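Local structure of hypothetical protein TTHC002 (Thermus thermophilus, 2DBS) at residues 47-50 / 51-55; 12-15 / 16-20. The protein is of unknown function, a small plasmid-encoded alpha/beta protein of the DUF5647 family that packs as two copies in its assembly. All coordinates share one frame; numbering follows the deposited sequence.

In the fold
Contact 2 comes first along the chain and lies within helix 8-20, while contact 1 takes in the last turns of helix 42-53 and the two residues after it. Their centres lie about 21 Å apart, on opposite sides of the chain's centre, and their nearest atoms stay about 10 Å from each other. The three-stranded mixed sheet ties them together: helix 42-53 connects the parallel strands 33-38 and 63-69, while helix 8-20 sets Leu-15 against all three strands. Near its start helix 8-20 also meets helix 42-53, where Leu-8 touches Ala-48 and Trp-51. Both contacts reach the second subunit, through Leu-49, Met-53 and Tyr-18.

Contact 1 (47-50 / 51-55); sequences QALA and WAMEA
Trp-51 folds its indole back along the helix and lays one face over the preceding turn, against Gln-47. The backbone O of Gln-47 stands above the centre of the ring system, 3.0 Å from Trp-51 CD2, while Gln-47 CB approaches the six-membered ring at CH2, 3.2 Å away. Ala-50 CB lies over the same face, Glu-54 CD at the ring edge in plane. The indole reaches back because its CG stands anti to the carbonyl carbon (chi1 -51°). Beyond CB, the glutamine bends at chi2 and carries its amide away, the amide plane turned 64° from the indole. A long, flexible residue suits this place: its methylene meets the ring and its polar end can leave. The same Gln-47 O accepts a hydrogen bond from Trp-51 N at 3.1 Å, so this one carbonyl both holds the helix turn and faces the indole.

On another side of the helix, Leu-49 and the selenomethionine at Met-53 cross at an angle, CG to CG 4.2 Å apart, and both pack on Arg-75 of the second subunit. Ala-48 and Ala-52 need only methyl groups where the helix lies close to strand 33-38, on Leu-37 and Val-35.

At the end of the helix Glu-54 N still bonds straight to Ala-50 O (2.9 Å, 167° at the hydrogen), although Glu-54 is the first residue to leave helical angles. Met-53 N bonds to Leu-49 O and only weakly to Ala-50 O. Together these turns form the C-terminal part of the helix in a beta-alpha-beta unit, the crossover from strand 33-38 to strand 63-69.

Contact 2 (12-15 / 16-20); sequences DGVL and MQYLL
Asp-12 meets Met-16 through the backbone, its O accepting a hydrogen bond from Met-16 N at 3.1 Å. Its side chain turns to Leu-34 of strand 33-38.

Gly-13 O accepts a hydrogen bond from Gln-17 N at 3.2 Å. The aliphatic part of Gln-17 passes alongside that carbonyl, CG 3.5 Å from Gly-13 O, and its extended chain carries the amide to the exposed surface, a fitting place for a polar residue.

Val-14 lies side by side with Tyr-18, both pointing the same way. With CG1 opposite the backbone N (chi1 -173°), the valine sets that methyl, Val-14 CG1, 4.1 Å from Tyr-18 CE2. Val-14 O sits at the edge of the tyrosine ring, in its plane and 3.2 Å from Tyr-18 CD2; the hydrogen bond from Tyr-18 N to Val-14 O is long and weak. Both side chains also rest on Pro-73 of strand 72-79, and Tyr-18 packs on Val-85 of the second subunit. This is the i to i+4 spacing of an alpha-helix, which brings residues one turn apart onto the same face and here gives helix 8-20 an apolar side against the sheet. Replacing Tyr-18 by an alanine would probably leave Val-14 CG1 and Pro-73 without their aromatic neighbour and open a gap beside Val-85 of the second subunit.

Leu-15 is buried and repeats the pairing one residue on, its CD1 lying 3.8 Å from Leu-19 CD2 as the two branched chains run alongside each other. Leu-15 O takes a nearly straight bond from Leu-19 N (2.9 Å, 165°), and Leu-19 CD2 comes within 3.1 Å of Leu-15 O. A branched, wholly apolar leucine suits this buried spot, where its side chain touches Leu-34, Leu-36, Ala-66, Phe-68 and Leu-76 of the sheet, while Leu-19 meets Leu-24, Leu-25 and Leu-28.

Contact 1 (47-50 / 51-55)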
loop_
_atom_site.group_PDB
_atom_site.type_symbol
_atom_site.label_atom_id
_atom_site.label_comp_id
_atom_site.label_asym_id
_atom_site.label_seq_id
_atom_site.Cartn_x
_atom_site.Cartn_y
_atom_site.Cartn_z
ATOM N N GLN B 47 12.873 1.767 1.407
ATOM C CA GLN B 47 13.692 0.572 1.599
ATOM C C GLN B 47 12.796 -0.661 1.603
ATOM O O GLN B 47 13.105 -1.673 0.966
ATOM C CB GLN B 47 14.454 0.640 2.929
ATOM C CG GLN B 47 15.262 1.918 3.142
ATOM C CD GLN B 47 16.226 2.234 1.991
ATOM O OE1 GLN B 47 15.808 2.698 0.923
ATOM N NE2 GLN B 47 17.520 1.980 2.207
ATOM N N ALA B 48 11.686 -0.567 2.330
ATOM C CA ALA B 48 10.736 -1.663 2.428
ATOM C C ALA B 48 10.180 -2.081 1.068
ATOM O O ALA B 48 9.979 -3.269 0.833
ATOM C CB ALA B 48 9.602 -1.284 3.356
ATOM N N LEU B 49 9.915 -1.128 0.172
ATOM C CA LEU B 49 9.386 -1.488 -1.153
ATOM C C LEU B 49 10.498 -2.104 -2.001
ATOM O O LEU B 49 10.246 -2.970 -2.829
ATOM C CB LEU B 49 8.771 -0.274 -1.889
ATOM C CG LEU B 49 7.960 -0.598 -3.175
ATOM C CD1 LEU B 49 6.712 -1.396 -2.820
ATOM C CD2 LEU B 49 7.559 0.679 -3.919
ATOM N N ALA B 50 11.732 -1.655 -1.787
ATOM C CA ALA B 50 12.870 -2.194 -2.511
ATOM C C ALA B 50 12.935 -3.691 -2.242
ATOM O O ALA B 50 13.009 -4.503 -3.164
ATOM C CB ALA B 50 14.143 -1.533 -2.036
ATOM N N TRP B 51 12.873 -4.075 -0.974
ATOM C CA TRP B 51 12.968 -5.487 -0.665
ATOM C C TRP B 51 11.775 -6.297 -1.154
ATOM O O TRP B 51 11.896 -7.495 -1.426
ATOM C CB TRP B 51 13.258 -5.630 0.825
ATOM C CG TRP B 51 14.433 -4.756 1.125
ATOM C CD1 TRP B 51 15.476 -4.505 0.286
ATOM C CD2 TRP B 51 14.628 -3.909 2.263
ATOM N NE1 TRP B 51 16.302 -3.556 0.820
ATOM C CE2 TRP B 51 15.814 -3.181 2.041
ATOM C CE3 TRP B 51 13.932 -3.715 3.462
ATOM C CZ2 TRP B 51 16.298 -2.242 2.948
ATOM C CZ3 TRP B 51 14.419 -2.778 4.372
ATOM C CH2 TRP B 51 15.598 -2.066 4.114
ATOM N N ALA B 52 10.633 -5.636 -1.317
ATOM C CA ALA B 52 9.440 -6.315 -1.809
ATOM C C ALA B 52 9.562 -6.496 -3.322
ATOM O O ALA B 52 8.964 -7.408 -3.899
ATOM C CB ALA B 52 8.201 -5.507 -1.476
HETATM N N MSE B 53 10.341 -5.619 -3.958
HETATM C CA MSE B 53 10.562 -5.671 -5.406
HETATM C C MSE B 53 11.675 -6.640 -5.801
HETATM O O MSE B 53 11.456 -7.537 -6.612
HETATM C CB MSE B 53 10.941 -4.300 -5.958
HETATM C CG MSE B 53 9.903 -3.201 -5.813
HETATM SE SE MSE B 53 10.510 -1.548 -6.652
HETATM C CE MSE B 53 9.867 -1.860 -8.442
ATOM N N GLU B 54 12.876 -6.439 -5.254
ATOM C CA GLU B 54 14.018 -7.309 -5.561
ATOM C C GLU B 54 13.863 -8.595 -4.777
ATOM O O GLU B 54 14.841 -9.220 -4.378
ATOM C CB GLU B 54 15.333 -6.630 -5.180
ATOM C CG GLU B 54 15.569 -6.493 -3.689
ATOM C CD GLU B 54 16.551 -5.385 -3.376
ATOM O OE1 GLU B 54 17.031 -5.313 -2.229
ATOM O OE2 GLU B 54 16.833 -4.573 -4.284
ATOM N N ALA B 55 12.601 -8.956 -4.569
ATOM C CA ALA B 55 12.176 -10.139 -3.839
ATOM C C ALA B 55 10.652 -10.061 -3.805
ATOM O O ALA B 55 10.076 -9.617 -2.805
ATOM C CB ALA B 55 12.732 -10.107 -2.416
#

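Contact 2 (12-15 / 16-20)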
loop_
_atom_site.group_PDB
_atom_site.type_symbol
_atom_site.label_atom_id
_atom_site.label_comp_id
_atom_site.label_asym_id
_atom_site.label_seq_id
_atom_site.Cartn_x
_atom_site.Cartn_y
_atom_site.Cartn_z
ATOM N N ASP B 12 7.578 -3.606 13.021
ATOM C CA ASP B 12 6.958 -4.903 12.834
ATOM C C ASP B 12 6.501 -5.352 14.199
ATOM O O ASP B 12 5.502 -6.057 14.337
ATOM C CB ASP B 12 7.947 -5.903 12.267
ATOM C CG ASP B 12 7.256 -7.091 11.639
ATOM O OD1 ASP B 12 6.378 -7.694 12.303
ATOM O OD2 ASP B 12 7.587 -7.418 10.477
ATOM N N GLY B 13 7.246 -4.925 15.214
ATOM C CA GLY B 13 6.893 -5.271 16.571
ATOM C C GLY B 13 5.556 -4.644 16.884
ATOM O O GLY B 13 4.629 -5.343 17.301
ATOM N N VAL B 14 5.452 -3.332 16.662
ATOM C CA VAL B 14 4.215 -2.596 16.938
ATOM C C VAL B 14 3.042 -3.200 16.188
ATOM O O VAL B 14 1.909 -3.178 16.674
ATOM C CB VAL B 14 4.337 -1.116 16.546
ATOM C CG1 VAL B 14 3.083 -0.360 17.003
ATOM C CG2 VAL B 14 5.594 -0.524 17.155
ATOM N N LEU B 15 3.325 -3.747 15.007
ATOM C CA LEU B 15 2.296 -4.373 14.182
ATOM C C LEU B 15 1.737 -5.625 14.842
ATOM O O LEU B 15 0.528 -5.804 14.895
ATOM C CB LEU B 15 2.857 -4.726 12.806
ATOM C CG LEU B 15 1.876 -5.388 11.841
ATOM C CD1 LEU B 15 0.797 -4.417 11.373
ATOM C CD2 LEU B 15 2.650 -5.882 10.659
HETATM N N MSE B 16 2.607 -6.489 15.354
HETATM C CA MSE B 16 2.118 -7.706 15.994
HETATM C C MSE B 16 1.342 -7.460 17.290
HETATM O O MSE B 16 0.439 -8.230 17.618
HETATM C CB MSE B 16 3.252 -8.715 16.245
HETATM C CG MSE B 16 2.732 -10.116 16.678
HETATM SE SE MSE B 16 1.284 -10.967 15.532
HETATM C CE MSE B 16 1.583 -9.998 13.863
ATOM N N GLN B 17 1.680 -6.403 18.024
ATOM C CA GLN B 17 0.940 -6.089 19.246
ATOM C C GLN B 17 -0.522 -5.871 18.868
ATOM O O GLN B 17 -1.431 -6.296 19.585
ATOM C CB GLN B 17 1.523 -4.843 19.917
ATOM C CG GLN B 17 2.961 -5.068 20.364
ATOM C CD GLN B 17 3.523 -3.916 21.156
ATOM O OE1 GLN B 17 2.897 -3.462 22.112
ATOM N NE2 GLN B 17 4.715 -3.442 20.777
ATOM N N TYR B 18 -0.730 -5.224 17.722
ATOM C CA TYR B 18 -2.063 -4.958 17.188
ATOM C C TYR B 18 -2.694 -6.238 16.657
ATOM O O TYR B 18 -3.839 -6.547 16.957
ATOM C CB TYR B 18 -1.975 -3.937 16.059
ATOM C CG TYR B 18 -2.091 -2.493 16.492
ATOM C CD1 TYR B 18 -3.340 -1.884 16.618
ATOM C CD2 TYR B 18 -0.954 -1.725 16.753
ATOM C CE1 TYR B 18 -3.448 -0.533 16.989
ATOM C CE2 TYR B 18 -1.060 -0.383 17.126
ATOM C CZ TYR B 18 -2.307 0.203 17.240
ATOM O OH TYR B 18 -2.425 1.521 17.607
ATOM N N LEU B 19 -1.948 -6.983 15.859
ATOM C CA LEU B 19 -2.476 -8.221 15.317
ATOM C C LEU B 19 -2.901 -9.150 16.445
ATOM O O LEU B 19 -3.926 -9.830 16.354
ATOM C CB LEU B 19 -1.429 -8.887 14.426
ATOM C CG LEU B 19 -1.488 -8.417 12.970
ATOM C CD1 LEU B 19 -2.682 -9.076 12.319
ATOM C CD2 LEU B 19 -1.613 -6.894 12.878
ATOM N N LEU B 20 -2.119 -9.156 17.514
ATOM C CA LEU B 20 -2.429 -9.985 18.661
ATOM C C LEU B 20 -3.408 -9.314 19.626
ATOM O O LEU B 20 -4.620 -9.591 19.592
ATOM C CB LEU B 20 -1.149 -10.356 19.404
ATOM C CG LEU B 20 -0.245 -11.313 18.644
ATOM C CD1 LEU B 20 1.011 -11.507 19.435
ATOM C CD2 LEU B 20 -0.958 -12.646 18.388
#